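Local coordinates for aminopeptidase N family protein (Idiomarina loihiensis L2TR, PDB 4FGM), which probably acts as a zinc-dependent aminopeptidase of the M61 family, removing residues from the N-termini of peptides, at residues F276-L290 with M405-T419. Sequence-based numbering, arbitrary orientation.
Sequences FHSWNIKTLKPKAFL and MKELWHEFGKTSIGT. With ZN (zinc ion), chain C.
W409 meets W279 and T283, and its indole illustrates how a single side chain can tie a helix to the loop leaving a metal site. From CB the chain runs with CG anti to the backbone N (chi1 -177°), which swings the ring off helix 401-413 toward 276-290. CD1 lies near L284 CB and the carbonyl O of W279. NE1, next along the rim, donates a nearly straight bond to T283 OG1 (2.8 Å, 168°), with the hydroxyl oxygen close to the ring plane. W279 CD1 stands over the centre of one indole face, nearest CE2 (3.4 Å), in a T-shaped pair whose planes stand at 76°; the six-membered ring still meets it through CZ2 (3.8 Å). G413 C and K414 N lie over the opposite face, toward the rim. The bond helps to hold the rotation of the ring that receives this edge; W279 NE1 itself bonds to the carbonyl of E217.

L284 rests its CB on G413 CA at 3.7 Å, while CD2 reaches F412 CB and T419 CG2. A water joins the carbonyls of T283 and F412 to K285 N. Beyond it the two segments form a single beta bridge, P286 with T419: T419 N donates to K285 O (2.9 Å) and K287 N to T419 O (3.2 Å).

The contact thus packs the loop that follows the HExxH helix against helix 401-413 and the turn after it; on that helix H277 NE2 binds zinc with H273 and E307, the zinc site characteristic of gluzincin peptidases.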
# COMPACT_ATOMS: atom_id res chain seq x y z
N PHE A 276 10.75 0.28 -4.34
CA PHE A 276 11.47 1.20 -3.46
C PHE A 276 11.50 0.66 -2.04
O PHE A 276 12.49 0.79 -1.31
CB PHE A 276 10.78 2.56 -3.45
CG PHE A 276 11.61 3.66 -2.85
CD1 PHE A 276 12.63 4.26 -3.59
CD2 PHE A 276 11.39 4.08 -1.54
CE1 PHE A 276 13.42 5.27 -3.03
CE2 PHE A 276 12.18 5.09 -0.97
CZ PHE A 276 13.20 5.68 -1.72
N HIS A 277 10.38 0.04 -1.65
CA HIS A 277 10.24 -0.54 -0.31
C HIS A 277 11.32 -1.61 -0.06
O HIS A 277 11.62 -1.94 1.10
CB HIS A 277 8.85 -1.17 -0.13
CG HIS A 277 7.83 -0.24 0.45
ND1 HIS A 277 8.10 0.58 1.53
CD2 HIS A 277 6.53 -0.05 0.16
CE1 HIS A 277 7.00 1.23 1.87
NE2 HIS A 277 6.03 0.86 1.05
N SER A 278 11.89 -2.16 -1.14
CA SER A 278 12.94 -3.17 -0.99
C SER A 278 14.05 -2.59 -0.12
O SER A 278 14.69 -3.29 0.69
CB SER A 278 13.53 -3.55 -2.34
OG SER A 278 12.64 -4.41 -3.03
N TRP A 279 14.32 -1.30 -0.33
CA TRP A 279 15.36 -0.65 0.45
C TRP A 279 14.69 -0.02 1.66
O TRP A 279 15.13 -0.20 2.81
CB TRP A 279 16.02 0.46 -0.36
CG TRP A 279 16.90 -0.03 -1.44
CD1 TRP A 279 18.26 -0.24 -1.37
CD2 TRP A 279 16.51 -0.34 -2.78
NE1 TRP A 279 18.73 -0.66 -2.60
CE2 TRP A 279 17.69 -0.73 -3.48
CE3 TRP A 279 15.28 -0.32 -3.46
CZ2 TRP A 279 17.67 -1.10 -4.82
CZ3 TRP A 279 15.26 -0.69 -4.80
CH2 TRP A 279 16.45 -1.07 -5.47
N ASN A 280 13.62 0.71 1.40
CA ASN A 280 12.91 1.40 2.46
C ASN A 280 11.80 0.56 3.08
O ASN A 280 10.75 0.38 2.44
CB ASN A 280 12.37 2.69 1.87
CG ASN A 280 12.10 3.77 2.91
OD1 ASN A 280 12.55 3.69 4.05
ND2 ASN A 280 11.37 4.82 2.49
N ILE A 281 12.10 -0.02 4.24
CA ILE A 281 11.23 -0.90 5.03
C ILE A 281 11.55 -2.37 5.06
O ILE A 281 11.17 -3.06 6.02
CB ILE A 281 9.72 -0.74 4.67
CG1 ILE A 281 8.88 -1.12 5.90
CG2 ILE A 281 9.32 -1.76 3.62
CD1 ILE A 281 9.24 -0.34 7.13
N LYS A 282 12.20 -2.86 4.01
CA LYS A 282 12.54 -4.27 4.00
C LYS A 282 13.93 -4.44 4.58
O LYS A 282 14.18 -5.43 5.29
CB LYS A 282 12.49 -4.86 2.59
CG LYS A 282 11.08 -5.21 2.13
CD LYS A 282 10.15 -5.46 3.31
CE LYS A 282 10.18 -6.90 3.72
NZ LYS A 282 9.77 -7.01 5.13
N THR A 283 14.85 -3.52 4.28
CA THR A 283 16.21 -3.61 4.81
C THR A 283 16.44 -2.45 5.78
O THR A 283 16.86 -2.66 6.92
CB THR A 283 17.26 -3.61 3.69
OG1 THR A 283 16.91 -2.65 2.68
CG2 THR A 283 17.36 -5.00 3.08
N LEU A 284 16.17 -1.23 5.33
CA LEU A 284 16.28 -0.06 6.19
C LEU A 284 14.90 -0.08 6.86
O LEU A 284 13.88 -0.06 6.18
CB LEU A 284 16.42 1.22 5.35
CG LEU A 284 16.97 2.52 5.96
CD1 LEU A 284 16.07 3.67 5.56
CD2 LEU A 284 17.09 2.43 7.47
N LYS A 285 14.86 -0.15 8.19
CA LYS A 285 13.58 -0.20 8.89
C LYS A 285 13.73 0.23 10.34
O LYS A 285 14.85 0.34 10.84
CB LYS A 285 13.02 -1.63 8.83
CG LYS A 285 13.70 -2.61 9.77
CD LYS A 285 13.21 -4.04 9.56
CE LYS A 285 13.79 -4.64 8.28
NZ LYS A 285 13.42 -6.08 8.09
N PRO A 286 12.60 0.50 11.03
CA PRO A 286 12.71 0.91 12.44
C PRO A 286 13.13 -0.27 13.33
O PRO A 286 12.86 -1.43 13.01
CB PRO A 286 11.31 1.42 12.76
CG PRO A 286 10.43 0.60 11.87
CD PRO A 286 11.20 0.55 10.57
N LYS A 287 13.81 0.04 14.43
CA LYS A 287 14.28 -0.98 15.35
C LYS A 287 13.14 -1.80 15.93
O LYS A 287 13.32 -2.97 16.28
CB LYS A 287 15.11 -0.35 16.47
CG LYS A 287 16.33 0.39 15.93
CD LYS A 287 17.34 0.73 17.00
CE LYS A 287 18.54 1.45 16.39
NZ LYS A 287 19.65 1.67 17.36
N ALA A 288 11.96 -1.19 16.03
CA ALA A 288 10.79 -1.89 16.56
C ALA A 288 10.44 -3.09 15.70
O ALA A 288 9.71 -3.97 16.13
CB ALA A 288 9.61 -0.92 16.65
N PHE A 289 10.96 -3.12 14.47
CA PHE A 289 10.70 -4.22 13.54
C PHE A 289 11.92 -5.17 13.45
O PHE A 289 12.00 -6.00 12.54
CB PHE A 289 10.38 -3.67 12.14
CG PHE A 289 9.05 -2.96 12.03
CD1 PHE A 289 8.17 -2.90 13.11
CD2 PHE A 289 8.67 -2.35 10.84
CE1 PHE A 289 6.94 -2.25 13.00
CE2 PHE A 289 7.44 -1.69 10.71
CZ PHE A 289 6.58 -1.65 11.80
N LEU A 290 12.85 -5.03 14.40
CA LEU A 290 14.05 -5.87 14.43
C LEU A 290 14.22 -6.57 15.78
O LEU A 290 14.93 -6.07 16.65
CB LEU A 290 15.28 -5.01 14.13
CG LEU A 290 15.41 -4.46 12.71
CD1 LEU A 290 16.50 -3.40 12.65
CD2 LEU A 290 15.71 -5.61 11.74
N MSE A 405 18.56 9.44 1.01
CA MSE A 405 18.01 8.08 1.13
C MSE A 405 19.12 7.06 0.92
O MSE A 405 19.24 6.09 1.67
CB MSE A 405 16.89 7.84 0.11
CG MSE A 405 15.65 8.73 0.29
SE MSE A 405 14.82 8.56 2.03
CE MSE A 405 14.40 6.66 1.96
N LYS A 406 19.93 7.28 -0.11
CA LYS A 406 21.05 6.39 -0.43
C LYS A 406 21.93 6.21 0.81
O LYS A 406 22.18 5.09 1.27
CB LYS A 406 21.90 6.97 -1.56
CG LYS A 406 23.13 6.12 -1.90
CD LYS A 406 24.22 6.94 -2.56
CE LYS A 406 25.27 7.40 -1.55
NZ LYS A 406 26.16 6.28 -1.09
N GLU A 407 22.40 7.34 1.33
CA GLU A 407 23.27 7.34 2.50
C GLU A 407 22.61 6.73 3.72
O GLU A 407 23.22 5.91 4.41
CB GLU A 407 23.73 8.77 2.78
CG GLU A 407 24.69 9.30 1.72
CD GLU A 407 25.04 10.76 1.91
OE1 GLU A 407 25.05 11.22 3.07
OE2 GLU A 407 25.32 11.45 0.90
N LEU A 408 21.36 7.09 4.00
CA LEU A 408 20.68 6.52 5.15
C LEU A 408 20.58 5.01 4.98
O LEU A 408 20.66 4.27 5.96
CB LEU A 408 19.28 7.11 5.32
CG LEU A 408 19.21 8.50 5.97
CD1 LEU A 408 17.78 9.02 5.92
CD2 LEU A 408 19.70 8.42 7.40
N TRP A 409 20.41 4.55 3.74
CA TRP A 409 20.30 3.12 3.51
C TRP A 409 21.62 2.40 3.78
O TRP A 409 21.62 1.33 4.39
CB TRP A 409 19.86 2.82 2.07
CG TRP A 409 19.68 1.34 1.88
CD1 TRP A 409 18.65 0.57 2.35
CD2 TRP A 409 20.61 0.44 1.27
NE1 TRP A 409 18.89 -0.75 2.10
CE2 TRP A 409 20.09 -0.87 1.44
CE3 TRP A 409 21.84 0.60 0.62
CZ2 TRP A 409 20.75 -2.00 0.97
CZ3 TRP A 409 22.50 -0.53 0.16
CH2 TRP A 409 21.95 -1.81 0.34
N HIS A 410 22.73 2.96 3.31
CA HIS A 410 24.03 2.33 3.54
C HIS A 410 24.42 2.33 5.01
O HIS A 410 25.07 1.41 5.49
CB HIS A 410 25.11 3.03 2.72
CG HIS A 410 25.10 2.66 1.27
ND1 HIS A 410 25.53 1.43 0.81
CD2 HIS A 410 24.69 3.35 0.17
CE1 HIS A 410 25.39 1.38 -0.50
NE2 HIS A 410 24.89 2.53 -0.91
N GLU A 411 24.01 3.37 5.73
CA GLU A 411 24.33 3.48 7.14
C GLU A 411 23.49 2.60 8.05
O GLU A 411 24.02 1.82 8.84
CB GLU A 411 24.18 4.93 7.61
CG GLU A 411 25.39 5.81 7.35
CD GLU A 411 25.32 7.12 8.11
OE1 GLU A 411 25.07 7.08 9.34
OE2 GLU A 411 25.53 8.18 7.49
N PHE A 412 22.17 2.71 7.93
CA PHE A 412 21.28 1.96 8.80
C PHE A 412 20.54 0.80 8.16
O PHE A 412 20.03 -0.07 8.86
CB PHE A 412 20.28 2.93 9.41
CG PHE A 412 20.92 4.11 10.09
CD1 PHE A 412 21.56 3.96 11.32
CD2 PHE A 412 20.92 5.37 9.48
CE1 PHE A 412 22.19 5.04 11.93
CE2 PHE A 412 21.54 6.46 10.09
CZ PHE A 412 22.18 6.29 11.32
N GLY A 413 20.47 0.79 6.83
CA GLY A 413 19.76 -0.28 6.14
C GLY A 413 20.62 -1.48 5.79
O GLY A 413 20.39 -2.58 6.28
N LYS A 414 21.61 -1.27 4.93
CA LYS A 414 22.50 -2.34 4.52
C LYS A 414 23.12 -3.04 5.73
O LYS A 414 23.49 -4.21 5.66
CB LYS A 414 23.62 -1.80 3.63
CG LYS A 414 24.38 -2.89 2.91
CD LYS A 414 25.87 -2.63 2.79
CE LYS A 414 26.20 -1.62 1.71
NZ LYS A 414 27.60 -1.82 1.20
N THR A 415 23.22 -2.31 6.84
CA THR A 415 23.81 -2.83 8.07
C THR A 415 22.82 -3.47 9.03
O THR A 415 23.22 -4.07 10.02
CB THR A 415 24.53 -1.71 8.83
OG1 THR A 415 23.57 -0.68 9.15
CG2 THR A 415 25.65 -1.10 7.98
N SER A 416 21.52 -3.33 8.74
CA SER A 416 20.48 -3.89 9.60
C SER A 416 20.46 -3.25 10.99
O SER A 416 19.94 -3.83 11.94
CB SER A 416 20.65 -5.41 9.74
OG SER A 416 20.47 -6.07 8.50
N ILE A 417 21.03 -2.06 11.09
CA ILE A 417 21.10 -1.33 12.34
C ILE A 417 19.72 -0.89 12.82
O ILE A 417 19.40 -1.00 14.00
CB ILE A 417 22.01 -0.08 12.21
CG1 ILE A 417 23.46 -0.52 12.00
CG2 ILE A 417 21.88 0.81 13.43
CD1 ILE A 417 23.92 -1.59 12.98
N GLY A 418 18.92 -0.38 11.89
CA GLY A 418 17.59 0.09 12.24
C GLY A 418 17.57 1.56 12.62
O GLY A 418 18.59 2.11 13.05
N THR A 419 16.42 2.19 12.45
CA THR A 419 16.27 3.60 12.78
C THR A 419 15.37 3.80 13.99
O THR A 419 14.34 3.15 14.11
CB THR A 419 15.66 4.40 11.60
OG1 THR A 419 14.38 3.85 11.26
CG2 THR A 419 16.58 4.35 10.39
ZN ZN C . 4.12 1.44 1.14
O HOH W 1 17.71 -1.10 9.19